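Local coordinates for CELL WALL surface anchor family protein (Streptococcus pneumoniae, PDB 2WW8) that serves as a pilus adhesin and probably mediates attachment of the pneumococcus to host cells through an integrin-like, metal-binding domain, at residues A[200-205]-A[680-685]; A[604-609]-A[692-697]; A[284-289]-A[309-314]; A[390-395]-A[439-444]. All coordinates share one frame; numbering follows the deposited sequence. Where two conformers were deposited one is given.

Contact 1: A[200-205]-A[680-685]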
loop_
_atom_site.group_PDB
_atom_site.type_symbol
_atom_site.label_atom_id
_atom_site.label_comp_id
_atom_site.label_asym_id
_atom_site.label_seq_id
_atom_site.Cartn_x
_atom_site.Cartn_y
_atom_site.Cartn_z
ATOM N N ASP A 200 19.866 -8.023 -12.140
ATOM C CA ASP A 200 21.219 -7.985 -12.692
ATOM C C ASP A 200 21.434 -6.806 -13.607
ATOM O O ASP A 200 22.550 -6.306 -13.733
ATOM C CB ASP A 200 21.592 -9.278 -13.437
ATOM C CG ASP A 200 21.668 -10.487 -12.504
ATOM O OD1 ASP A 200 21.518 -10.371 -11.256
ATOM O OD2 ASP A 200 21.892 -11.599 -13.031
ATOM N N ASP A 201 20.373 -6.358 -14.249
ATOM C CA ASP A 201 20.469 -5.192 -15.104
ATOM C C ASP A 201 19.941 -3.870 -14.493
ATOM O O ASP A 201 19.812 -2.840 -15.171
ATOM C CB ASP A 201 19.771 -5.569 -16.403
ATOM C CG ASP A 201 20.040 -4.575 -17.504
ATOM O OD1 ASP A 201 21.230 -4.263 -17.714
ATOM O OD2 ASP A 201 19.055 -4.112 -18.137
ATOM N N ASN A 202 19.640 -3.891 -13.199
ATOM C CA ASN A 202 19.202 -2.687 -12.485
ATOM C C ASN A 202 17.959 -1.967 -13.003
ATOM O O ASN A 202 17.958 -0.728 -13.093
ATOM C CB ASN A 202 20.354 -1.691 -12.432
ATOM C CG ASN A 202 21.607 -2.314 -11.834
ATOM O OD1 ASN A 202 21.550 -2.917 -10.755
ATOM N ND2 ASN A 202 22.732 -2.194 -12.540
ATOM N N GLN A 203 16.920 -2.745 -13.296
ATOM C CA GLN A 203 15.688 -2.294 -13.942
ATOM C C GLN A 203 14.577 -2.493 -12.937
ATOM O O GLN A 203 14.427 -3.596 -12.384
ATOM C CB GLN A 203 15.383 -3.159 -15.162
ATOM C CG GLN A 203 16.202 -2.776 -16.373
ATOM C CD GLN A 203 15.805 -3.527 -17.621
ATOM O OE1 GLN A 203 14.625 -3.797 -17.834
ATOM N NE2 GLN A 203 16.779 -3.896 -18.444
ATOM N N TYR A 204 13.830 -1.416 -12.697
ATOM C CA TYR A 204 12.759 -1.436 -11.688
ATOM C C TYR A 204 11.527 -0.736 -12.194
ATOM O O TYR A 204 11.591 0.223 -13.002
ATOM C CB TYR A 204 13.232 -0.665 -10.450
ATOM C CG TYR A 204 14.505 -1.230 -9.822
ATOM C CD1 TYR A 204 15.762 -0.899 -10.316
ATOM C CD2 TYR A 204 14.426 -2.132 -8.773
ATOM C CE1 TYR A 204 16.930 -1.427 -9.733
ATOM C CE2 TYR A 204 15.563 -2.645 -8.180
ATOM C CZ TYR A 204 16.808 -2.306 -8.664
ATOM O OH TYR A 204 17.931 -2.865 -8.040
ATOM N N GLY A 205 10.398 -1.196 -11.659
ATOM C CA GLY A 205 9.153 -0.463 -11.846
ATOM C C GLY A 205 8.850 0.496 -10.696
ATOM O O GLY A 205 9.012 0.106 -9.529
ATOM N N VAL A 680 12.392 2.299 -14.721
ATOM C CA VAL A 680 13.698 2.969 -14.752
ATOM C C VAL A 680 14.818 1.945 -14.702
ATOM O O VAL A 680 14.628 0.785 -14.336
ATOM C CB VAL A 680 13.928 3.981 -13.608
ATOM C CG1 VAL A 680 12.766 5.028 -13.551
ATOM C CG2 VAL A 680 14.060 3.203 -12.273
ATOM N N ARG A 681 15.992 2.454 -15.047
ATOM C CA ARG A 681 17.209 1.703 -15.026
ATOM C C ARG A 681 18.323 2.606 -14.476
ATOM O O ARG A 681 18.501 3.773 -14.902
ATOM C CB ARG A 681 17.538 1.280 -16.466
ATOM C CG ARG A 681 18.739 0.301 -16.554
ATOM C CD ARG A 681 19.052 -0.040 -18.011
ATOM N NE ARG A 681 20.155 -0.996 -18.055
ATOM C CZ ARG A 681 21.422 -0.661 -18.269
ATOM N NH1 ARG A 681 21.760 0.612 -18.456
ATOM N NH2 ARG A 681 22.364 -1.601 -18.287
ATOM N N LEU A 682 19.117 2.018 -13.583
ATOM C CA LEU A 682 20.378 2.654 -13.216
ATOM C C LEU A 682 21.313 2.842 -14.419
ATOM O O LEU A 682 21.590 1.916 -15.185
ATOM C CB LEU A 682 21.059 1.857 -12.101
ATOM C CG LEU A 682 22.343 2.435 -11.511
ATOM C CD1 LEU A 682 22.150 3.829 -10.916
ATOM C CD2 LEU A 682 22.874 1.447 -10.472
ATOM N N ASN A 683 21.784 4.069 -14.609
ATOM C CA ASN A 683 22.691 4.367 -15.688
ATOM C C ASN A 683 24.043 3.649 -15.559
ATOM O O ASN A 683 24.559 3.450 -14.461
ATOM C CB ASN A 683 22.888 5.873 -15.776
ATOM C CG ASN A 683 23.814 6.234 -16.897
ATOM O OD1 ASN A 683 25.030 6.212 -16.729
ATOM N ND2 ASN A 683 23.248 6.525 -18.069
ATOM N N ASP A 684 24.616 3.260 -16.685
ATOM C CA ASP A 684 25.873 2.519 -16.694
ATOM C C ASP A 684 27.049 3.200 -16.002
ATOM O O ASP A 684 28.024 2.505 -15.736
ATOM C CB ASP A 684 26.307 2.211 -18.126
ATOM C CG ASP A 684 25.615 0.994 -18.686
ATOM O OD1 ASP A 684 24.840 0.336 -17.949
ATOM O OD2 ASP A 684 25.885 0.698 -19.876
ATOM N N GLU A 685 26.979 4.508 -15.720
ATOM C CA GLU A 685 28.157 5.231 -15.216
ATOM C C GLU A 685 28.126 5.314 -13.693
ATOM O O GLU A 685 28.872 6.098 -13.103
ATOM C CB GLU A 685 28.363 6.627 -15.852
ATOM C CG GLU A 685 28.413 6.656 -17.385
ATOM C CD GLU A 685 29.669 6.048 -17.993
ATOM O OE1 GLU A 685 30.790 6.469 -17.614
ATOM O OE2 GLU A 685 29.534 5.159 -18.871
HETATM O O HOH W 1 22.339 -0.870 -15.021
#

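Contact 2: A[604-609]-A[692-697]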
loop_
_atom_site.group_PDB
_atom_site.type_symbol
_atom_site.label_atom_id
_atom_site.label_comp_id
_atom_site.label_asym_id
_atom_site.label_seq_id
_atom_site.Cartn_x
_atom_site.Cartn_y
_atom_site.Cartn_z
ATOM N N GLU A 604 19.682 11.878 -10.773
ATOM C CA GLU A 604 21.018 11.720 -11.375
ATOM C C GLU A 604 21.295 10.238 -11.617
ATOM O O GLU A 604 21.096 9.428 -10.709
ATOM C CB GLU A 604 22.084 12.255 -10.407
ATOM C CG GLU A 604 23.538 11.845 -10.672
ATOM C CD GLU A 604 24.535 12.482 -9.717
ATOM O OE1 GLU A 604 24.093 13.249 -8.829
ATOM O OE2 GLU A 604 25.751 12.209 -9.865
ATOM N N LEU A 605 21.769 9.902 -12.813
ATOM C CA LEU A 605 22.086 8.544 -13.196
ATOM C C LEU A 605 20.940 7.544 -13.126
ATOM O O LEU A 605 21.212 6.358 -12.880
ATOM C CB LEU A 605 23.283 8.057 -12.369
ATOM C CG LEU A 605 24.600 8.788 -12.636
ATOM C CD1 LEU A 605 25.714 7.878 -12.196
ATOM C CD2 LEU A 605 24.778 9.107 -14.119
ATOM N N ILE A 606 19.702 8.030 -13.313
ATOM C CA ILE A 606 18.477 7.224 -13.389
ATOM C C ILE A 606 17.890 7.514 -14.770
ATOM O O ILE A 606 17.602 8.683 -15.065
ATOM C CB ILE A 606 17.440 7.629 -12.313
ATOM C CG1 ILE A 606 18.034 7.480 -10.896
ATOM C CG2 ILE A 606 16.132 6.849 -12.509
ATOM C CD1 ILE A 606 18.146 6.030 -10.383
ATOM N N ASP A 607 17.814 6.490 -15.630
ATOM C CA ASP A 607 17.177 6.649 -16.938
ATOM C C ASP A 607 15.773 6.051 -17.013
ATOM O O ASP A 607 15.575 4.873 -16.751
ATOM C CB ASP A 607 18.011 6.011 -18.052
ATOM C CG ASP A 607 19.471 6.452 -18.032
ATOM O OD1 ASP A 607 19.708 7.685 -17.973
ATOM O OD2 ASP A 607 20.378 5.582 -18.094
ATOM N N LEU A 608 14.794 6.889 -17.341
ATOM C CA LEU A 608 13.439 6.451 -17.654
ATOM C C LEU A 608 13.532 5.505 -18.871
ATOM O O LEU A 608 14.243 5.831 -19.835
ATOM C CB LEU A 608 12.575 7.650 -18.046
ATOM C CG LEU A 608 11.066 7.429 -18.305
ATOM C CD1 LEU A 608 10.240 6.914 -17.179
ATOM C CD2 LEU A 608 10.511 8.792 -18.732
ATOM N N GLN A 609 12.867 4.352 -18.798
ATOM C CA GLN A 609 12.848 3.370 -19.890
ATOM C C GLN A 609 11.848 3.858 -20.909
ATOM O O GLN A 609 10.650 3.988 -20.628
ATOM C CB GLN A 609 12.464 1.978 -19.415
ATOM C CG GLN A 609 13.533 1.472 -18.452
ATOM C CD GLN A 609 14.888 1.418 -19.122
ATOM O OE1 GLN A 609 15.689 2.378 -19.094
ATOM N NE2 GLN A 609 15.156 0.281 -19.751
ATOM N N TYR A 692 21.532 5.651 -5.334
ATOM C CA TYR A 692 21.030 6.808 -6.082
ATOM C C TYR A 692 19.537 6.931 -5.834
ATOM O O TYR A 692 18.815 5.944 -6.008
ATOM C CB TYR A 692 21.289 6.609 -7.593
ATOM C CG TYR A 692 22.758 6.768 -7.943
ATOM C CD1 TYR A 692 23.607 5.663 -7.886
ATOM C CD2 TYR A 692 23.314 8.020 -8.274
ATOM C CE1 TYR A 692 24.962 5.792 -8.172
ATOM C CE2 TYR A 692 24.690 8.131 -8.585
ATOM C CZ TYR A 692 25.501 7.013 -8.514
ATOM O OH TYR A 692 26.874 7.055 -8.785
ATOM N N ASP A 693 19.062 8.125 -5.487
ATOM C CA ASP A 693 17.600 8.415 -5.513
ATOM C C ASP A 693 17.052 8.178 -6.928
ATOM O O ASP A 693 17.693 8.566 -7.946
ATOM C CB ASP A 693 17.335 9.873 -5.191
ATOM C CG ASP A 693 17.476 10.190 -3.707
ATOM O OD1 ASP A 693 17.750 9.296 -2.858
ATOM O OD2 ASP A 693 17.317 11.383 -3.381
ATOM N N THR A 694 15.892 7.520 -6.993
ATOM C CA THR A 694 15.260 7.259 -8.297
ATOM C C THR A 694 14.718 8.505 -8.925
ATOM O O THR A 694 14.554 8.529 -10.144
ATOM C CB THR A 694 14.144 6.179 -8.255
ATOM O OG1 THR A 694 13.240 6.483 -7.196
ATOM C CG2 THR A 694 14.780 4.815 -7.951
ATOM N N ASN A 695 14.449 9.522 -8.099
ATOM C CA ASN A 695 13.874 10.769 -8.570
ATOM C C ASN A 695 14.584 11.967 -7.985
ATOM O O ASN A 695 15.235 11.842 -6.959
ATOM C CB ASN A 695 12.391 10.917 -8.148
ATOM C CG ASN A 695 11.552 9.639 -8.302
ATOM O OD1 ASN A 695 11.914 8.484 -8.617
ATOM N N GLY A 696 14.418 13.131 -8.600
ATOM C CA GLY A 696 14.803 14.374 -7.955
ATOM C C GLY A 696 13.628 14.718 -7.038
ATOM O O GLY A 696 12.818 13.854 -6.687
ATOM N N ARG A 697 13.530 15.980 -6.655
ATOM C CA ARG A 697 12.380 16.391 -5.803
ATOM C C ARG A 697 11.056 16.129 -6.523
ATOM O O ARG A 697 10.756 16.776 -7.556
ATOM C CB ARG A 697 12.525 17.859 -5.367
ATOM C CG ARG A 697 11.346 18.222 -4.433
ATOM C CD ARG A 697 11.113 19.710 -4.208
ATOM N NE ARG A 697 10.249 19.839 -3.028
ATOM C CZ ARG A 697 9.852 21.011 -2.526
ATOM N NH1 ARG A 697 10.209 22.133 -3.141
ATOM N NH2 ARG A 697 9.089 21.063 -1.427
HETATM O O HOH W 2 19.902 9.870 -8.031
#

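Contact 3: A[284-289]-A[309-314]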
loop_
_atom_site.group_PDB
_atom_site.type_symbol
_atom_site.label_atom_id
_atom_site.label_comp_id
_atom_site.label_asym_id
_atom_site.label_seq_id
_atom_site.Cartn_x
_atom_site.Cartn_y
_atom_site.Cartn_z
ATOM N N GLU A 284 -35.902 -0.100 29.756
ATOM C CA GLU A 284 -37.148 -0.844 29.910
ATOM C C GLU A 284 -38.344 0.022 29.580
ATOM O O GLU A 284 -38.359 1.172 29.982
ATOM C CB GLU A 284 -37.286 -1.379 31.338
ATOM C CG GLU A 284 -38.316 -2.482 31.420
ATOM C CD GLU A 284 -38.279 -3.161 32.779
ATOM O OE1 GLU A 284 -37.585 -4.172 32.958
ATOM O OE2 GLU A 284 -38.922 -2.652 33.705
ATOM N N PHE A 285 -39.303 -0.498 28.813
ATOM C CA PHE A 285 -40.488 0.246 28.417
ATOM C C PHE A 285 -41.698 -0.674 28.399
ATOM O O PHE A 285 -41.524 -1.877 28.226
ATOM C CB PHE A 285 -40.267 0.874 27.033
ATOM C CG PHE A 285 -41.241 1.991 26.759
ATOM C CD1 PHE A 285 -41.189 3.146 27.542
ATOM C CD2 PHE A 285 -42.218 1.873 25.791
ATOM C CE1 PHE A 285 -42.094 4.169 27.352
ATOM C CE2 PHE A 285 -43.158 2.882 25.596
ATOM C CZ PHE A 285 -43.073 4.056 26.378
ATOM N N THR A 286 -42.904 -0.114 28.541
ATOM C CA THR A 286 -44.192 -0.796 28.535
ATOM C C THR A 286 -45.065 -0.136 27.465
ATOM O O THR A 286 -45.177 1.117 27.392
ATOM C CB THR A 286 -44.852 -0.738 29.907
ATOM O OG1 THR A 286 -44.049 -1.454 30.872
ATOM C CG2 THR A 286 -46.254 -1.451 29.889
ATOM N N VAL A 287 -45.701 -0.981 26.650
ATOM C CA VAL A 287 -46.768 -0.539 25.732
ATOM C C VAL A 287 -48.054 -1.296 26.077
ATOM O O VAL A 287 -47.977 -2.387 26.633
ATOM C CB VAL A 287 -46.474 -0.762 24.231
ATOM C CG1 VAL A 287 -45.346 0.176 23.790
ATOM C CG2 VAL A 287 -46.174 -2.233 23.970
ATOM N N GLU A 288 -49.209 -0.692 25.776
ATOM C CA GLU A 288 -50.473 -1.377 25.873
ATOM C C GLU A 288 -51.068 -1.673 24.522
ATOM O O GLU A 288 -50.901 -0.906 23.553
ATOM C CB GLU A 288 -51.506 -0.616 26.701
ATOM C CG GLU A 288 -51.243 -0.626 28.184
ATOM C CD GLU A 288 -52.426 0.010 28.946
ATOM O OE1 GLU A 288 -53.605 -0.134 28.522
ATOM O OE2 GLU A 288 -52.191 0.657 29.981
ATOM N N LYS A 289 -51.800 -2.791 24.481
ATOM C CA LYS A 289 -52.460 -3.202 23.254
ATOM C C LYS A 289 -53.859 -3.753 23.562
ATOM O O LYS A 289 -54.188 -3.950 24.735
ATOM C CB LYS A 289 -51.636 -4.331 22.643
ATOM C CG LYS A 289 -50.291 -3.902 22.114
ATOM C CD LYS A 289 -50.365 -3.009 20.916
ATOM C CE LYS A 289 -48.931 -2.524 20.666
ATOM N NZ LYS A 289 -48.854 -1.773 19.337
ATOM N N GLN A 309 -53.530 -10.392 28.026
ATOM C CA GLN A 309 -52.211 -9.862 27.722
ATOM C C GLN A 309 -52.389 -8.469 27.139
ATOM O O GLN A 309 -52.286 -8.273 25.921
ATOM C CB GLN A 309 -51.500 -10.732 26.700
ATOM C CG GLN A 309 -50.098 -10.139 26.418
ATOM C CD GLN A 309 -49.070 -10.717 27.379
ATOM O OE1 GLN A 309 -48.978 -11.942 27.494
ATOM N NE2 GLN A 309 -48.274 -9.863 28.044
ATOM N N THR A 310 -52.701 -7.483 27.971
ATOM C CA THR A 310 -53.044 -6.162 27.456
ATOM C C THR A 310 -51.846 -5.221 27.543
ATOM O O THR A 310 -51.897 -4.074 27.091
ATOM C CB THR A 310 -54.219 -5.593 28.237
ATOM O OG1 THR A 310 -53.907 -5.628 29.644
ATOM C CG2 THR A 310 -55.454 -6.510 27.917
ATOM N N SER A 311 -50.755 -5.681 28.132
ATOM C CA SER A 311 -49.557 -4.845 28.082
ATOM C C SER A 311 -48.321 -5.680 27.872
ATOM O O SER A 311 -48.325 -6.889 28.117
ATOM C CB SER A 311 -49.455 -3.983 29.352
ATOM O OG SER A 311 -49.061 -4.771 30.427
ATOM N N PHE A 312 -47.240 -5.043 27.425
ATOM C CA PHE A 312 -46.018 -5.761 27.121
ATOM C C PHE A 312 -44.885 -4.887 27.655
ATOM O O PHE A 312 -44.913 -3.660 27.456
ATOM C CB PHE A 312 -45.834 -5.900 25.585
ATOM C CG PHE A 312 -46.892 -6.765 24.903
ATOM C CD1 PHE A 312 -46.757 -8.163 24.868
ATOM C CD2 PHE A 312 -48.047 -6.200 24.388
ATOM C CE1 PHE A 312 -47.718 -8.993 24.249
ATOM C CE2 PHE A 312 -49.039 -7.001 23.794
ATOM C CZ PHE A 312 -48.863 -8.390 23.718
ATOM N N THR A 313 -43.914 -5.547 28.286
ATOM C CA THR A 313 -42.794 -4.833 28.900
ATOM C C THR A 313 -41.484 -5.497 28.507
ATOM O O THR A 313 -41.347 -6.735 28.566
ATOM C CB THR A 313 -42.887 -4.843 30.426
ATOM O OG1 THR A 313 -44.113 -4.195 30.770
ATOM C CG2 THR A 313 -41.675 -4.067 31.017
ATOM N N THR A 314 -40.533 -4.689 28.084
ATOM C CA THR A 314 -39.202 -5.261 27.781
ATOM C C THR A 314 -38.172 -4.144 27.655
ATOM O O THR A 314 -38.586 -2.998 27.626
ATOM C CB THR A 314 -39.198 -6.082 26.430
ATOM O OG1 THR A 314 -37.901 -6.711 26.280
ATOM C CG2 THR A 314 -39.429 -5.237 25.187
#

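Contact 4: A[390-395]-A[439-444]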
loop_
_atom_site.group_PDB
_atom_site.type_symbol
_atom_site.label_atom_id
_atom_site.label_comp_id
_atom_site.label_asym_id
_atom_site.label_seq_id
_atom_site.Cartn_x
_atom_site.Cartn_y
_atom_site.Cartn_z
ATOM N N PRO A 390 -47.724 9.570 11.892
ATOM C CA PRO A 390 -47.797 9.181 13.302
ATOM C C PRO A 390 -49.060 8.360 13.597
ATOM O O PRO A 390 -50.112 8.574 13.014
ATOM C CB PRO A 390 -47.842 10.526 14.082
ATOM C CG PRO A 390 -48.271 11.616 13.072
ATOM C CD PRO A 390 -47.768 11.054 11.703
ATOM N N THR A 391 -48.958 7.434 14.546
ATOM C CA THR A 391 -50.054 6.598 14.926
ATOM C C THR A 391 -50.116 6.560 16.465
ATOM O O THR A 391 -50.881 5.764 17.025
ATOM C CB THR A 391 -49.934 5.154 14.356
ATOM O OG1 THR A 391 -48.677 4.599 14.742
ATOM C CG2 THR A 391 -50.094 5.070 12.795
ATOM N N MET A 392 -49.338 7.430 17.110
ATOM C CA MET A 392 -49.346 7.709 18.515
ATOM C C MET A 392 -49.040 9.194 18.750
ATOM O O MET A 392 -48.335 9.808 17.939
ATOM C CB MET A 392 -48.208 6.892 19.177
ATOM C CG MET A 392 -48.599 5.414 19.119
ATOM S SD MET A 392 -47.340 4.310 19.863
ATOM C CE MET A 392 -47.576 4.606 21.610
ATOM N N SER A 393 -49.495 9.753 19.860
ATOM C CA SER A 393 -49.152 11.158 20.155
ATOM C C SER A 393 -49.380 11.335 21.665
ATOM O O SER A 393 -50.066 10.502 22.299
ATOM C CB SER A 393 -50.088 12.097 19.343
ATOM O OG SER A 393 -51.454 11.763 19.561
ATOM N N TYR A 394 -48.844 12.398 22.258
ATOM C CA TYR A 394 -49.174 12.762 23.651
ATOM C C TYR A 394 -50.474 13.560 23.673
ATOM O O TYR A 394 -50.731 14.305 22.754
ATOM C CB TYR A 394 -48.073 13.579 24.314
ATOM C CG TYR A 394 -46.835 12.747 24.663
ATOM C CD1 TYR A 394 -46.858 11.787 25.663
ATOM C CD2 TYR A 394 -45.621 13.036 24.070
ATOM C CE1 TYR A 394 -45.713 11.070 26.018
ATOM C CE2 TYR A 394 -44.464 12.384 24.425
ATOM C CZ TYR A 394 -44.518 11.400 25.387
ATOM O OH TYR A 394 -43.358 10.718 25.648
ATOM N N PRO A 395 -51.308 13.374 24.701
ATOM C CA PRO A 395 -52.596 14.065 24.799
ATOM C C PRO A 395 -52.362 15.557 25.152
ATOM O O PRO A 395 -51.473 15.890 25.943
ATOM C CB PRO A 395 -53.326 13.327 25.951
ATOM C CG PRO A 395 -52.216 12.836 26.853
ATOM C CD PRO A 395 -51.073 12.487 25.856
ATOM N N THR A 439 -49.999 4.676 30.182
ATOM C CA THR A 439 -51.320 5.045 30.725
ATOM C C THR A 439 -51.897 6.389 30.252
ATOM O O THR A 439 -53.098 6.727 30.499
ATOM C CB THR A 439 -51.359 5.058 32.301
ATOM O OG1 THR A 439 -50.564 6.160 32.756
ATOM C CG2 THR A 439 -50.927 3.736 32.955
ATOM N N ILE A 440 -51.059 7.198 29.617
ATOM C CA ILE A 440 -51.545 8.472 29.085
ATOM C C ILE A 440 -51.406 8.656 27.596
ATOM O O ILE A 440 -52.152 9.438 27.015
ATOM C CB ILE A 440 -50.846 9.680 29.707
ATOM C CG1 ILE A 440 -49.335 9.488 29.540
ATOM C CG2 ILE A 440 -51.381 9.869 31.190
ATOM C CD1 ILE A 440 -48.410 10.523 30.121
ATOM N N VAL A 441 -50.477 7.945 26.973
ATOM C CA VAL A 441 -50.269 8.092 25.529
ATOM C C VAL A 441 -51.534 7.790 24.722
ATOM O O VAL A 441 -52.348 6.889 25.061
ATOM C CB VAL A 441 -49.037 7.250 25.064
ATOM C CG1 VAL A 441 -49.362 5.676 24.980
ATOM C CG2 VAL A 441 -48.491 7.672 23.732
ATOM N N ARG A 442 -51.652 8.502 23.582
ATOM C CA ARG A 442 -52.785 8.291 22.662
ATOM C C ARG A 442 -52.322 7.350 21.578
ATOM O O ARG A 442 -51.185 7.472 21.114
ATOM C CB ARG A 442 -53.326 9.608 22.049
ATOM C CG ARG A 442 -53.657 10.737 23.047
ATOM C CD ARG A 442 -54.635 10.258 24.118
ATOM N NE ARG A 442 -55.911 9.858 23.564
ATOM C CZ ARG A 442 -56.965 9.499 24.292
ATOM N NH1 ARG A 442 -56.866 9.475 25.618
ATOM N NH2 ARG A 442 -58.081 9.123 23.674
ATOM N N GLY A 443 -53.224 6.454 21.139
ATOM C CA GLY A 443 -52.890 5.556 20.017
ATOM C C GLY A 443 -51.988 4.393 20.397
ATOM O O GLY A 443 -51.458 4.340 21.504
ATOM N N ASP A 444 -51.839 3.440 19.478
ATOM C CA ASP A 444 -51.010 2.267 19.729
ATOM C C ASP A 444 -50.445 1.720 18.412
ATOM O O ASP A 444 -50.020 0.553 18.396
ATOM C CB ASP A 444 -51.796 1.232 20.545
ATOM C CG ASP A 444 -52.893 0.519 19.718
ATOM O OD1 ASP A 444 -53.129 0.854 18.508
ATOM O OD2 ASP A 444 -53.516 -0.405 20.299
HETATM O O HOH W 3 -53.484 4.385 16.846
#

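Contact 1: A[200-205]-A[680-685]
R681 and D201 meet in a salt bridge. R681 NH2 reaches D201 OD1 at 2.9 Å on the syn side but well out of the carboxylate plane, with OD1 in the guanidinium plane, while the bond from NE to D201 OD2 is weak. The carboxylate and guanidinium planes stand 44° apart. R681 is fully stretched from CG to NE, which carries its head past N202 O to that acid, and D684 OD1 takes both NH1 and NH2 from the far end, so two carboxylates share one guanidinium. Water 1 sits 3.3 Å above the guanidinium plane, over its centre; it accepts from N202 ND2 and donates to D201 O and L682 O. Past the paired residues, N202 CB packs against L682 CB at 3.6 Å, and the N202 amide is anchored outside by D720. Behind these side chains the backbones join through L682 N to N202 O (3.0 Å) and a mutual pair between Y204 and V680, with V680 N to Y204 O at 2.8 Å. N202, at positive phi, and Q203 both face N198, a G1 bulge in the connection from strand 187-196 to 203-218. Strand 203-218 in turn pairs antiparallel with the end of strand 673-682.

Contact 2: A[604-609]-A[692-697]
Segments 604-609 and 692-697 come together without any direct hydrogen bond, E604 facing Y692 and I606 facing T694, the CA atoms of the latter pair 6.0 Å apart. Water 2 bridges the backbones, donating to E604 O and, at 2.6 Å, to D693 O. I606 sets its side chain against the carbonyls of D693 and T694: CG1 lies 3.2 Å from D693 O and CG2 3.3 Å from T694 O. With CG1 beside its own backbone N (chi1 -59°), CD1 is carried on toward T694 CA and Y692 CB. L605 covers one face of the Y692 ring with CB, while its CD1 touches ring atom CE2 at 3.8 Å; the hydroxyl of that ring is hydrogen-bonded to V687 N. T694 OG1 donates to N695 OD1 at 2.8 Å, arriving from above the carbonyl plane. N695 CG is joined covalently to K191 NZ, an intramolecular isopeptide bond of the kind that staples Gram-positive pilin domains. Side-chain carbons packed on a ring and on carbonyl oxygens, plus one water, thus connect the segments; beside them, with N695 OD1 held by T694, lies a covalent tie that probably resists pulling, as in other Gram-positive pilins.

Contact 3: A[284-289]-A[309-314]
Strands 284-288 and 311-314 run antiparallel, their axes 4.7 Å apart at 164°, joined by two-way backbone bonds between F285 and T314 and between V287 and F312, with K289 N to T310 O (2.9 Å) beyond them. T286 and T313 face each other in a non-hydrogen-bonded pair and join their hydroxyls, OG1 to OG1 at 2.7 Å. Both threonines set OG1 beside the backbone N (chi1 -64° and -60°), which leaves each CG2 beside its carbonyl carbon; T286 CG2 then lies against F312 O. On this same face S311 CB rests on E288 CG at 4.0 Å, and the E288 carboxylate runs on to R298 and H438. Next to T313, the stretched E284 chain lays its CG on T313 CG2 at 3.7 Å. The pair belongs to a small antiparallel sheet, in which 284-292 also pairs with 489-496, that is separate from the parallel sheet of the integrin-like domain carrying the magnesium site. V287 and F312 share the opposite face, where V287 CG2 touches F312 CB at 4.0 Å. K289 brings CG to the F312 ring edge, 3.7 Å from CE2, and its amine leaves the strand pair for D444 O. W305 meets the F312 ring edge-to-face.

Contact 4: A[390-395]-A[439-444]
The P395 ring meets 439-444 along its CB-CG-CD rim: I440 O lies 3.4 Å from P395 CG and equally near CD, and R442 CD packs 3.8 Å from P395 CB. R442 curls back on itself (chi2 -55°, chi3 -62°), which lays its methylenes along S393 and P395 before the guanidinium turns off to E498 and the carbonyl of L501. The Y394 ring meets the F358 ring with planes at about 60°, and its hydroxyl is hydrogen-bonded to E437. Between these groups the backbones form a short, weakly bonded antiparallel pair, R442 N to S393 O at 2.9 Å and S393 N to R442 O at 3.1 Å. This is a loop-to-loop join in the integrin-like domain: 390-395 follows D387, a residue of the magnesium site, and the T391 side chain lies about 7 Å from that metal. On the M392 flank, the methyl CE packs on V441 CG2 at 3.8 Å, with CG against the G443-D444 peptide. G443, at positive phi (77°), brings its CA to 3.6 Å from T391 O. Water 3 lies between T391 O and D444 N, accepting from the latter, while the D444 carboxylate pairs with R497.

In the fold
The four contacts fall into two groups at different places along this elongated chain. Contacts 1 and 2 have centres 10 Å apart, and strand 673-682 is paired with both 203-218 and 606-608: R681 O meets D607 N and N683 N meets L605 O, both at 2.9 Å, so 680-685 lies between 200-205 and 604-609. A calcium ion is about 13 Å from the Q203 side chain. Contacts 3 and 4, centres 14 Å apart, lie in or beside the integrin-like domain and are tied by K289 NZ to D444 O, 2.8 Å. There the magnesium ion lies about 12 Å from the K289 side chain, contact 4 being the nearer of the two. Some 59 Å separates the nearest atoms of contacts 1 and 3, although the loop closed by contact 1 encloses contacts 3 and 4.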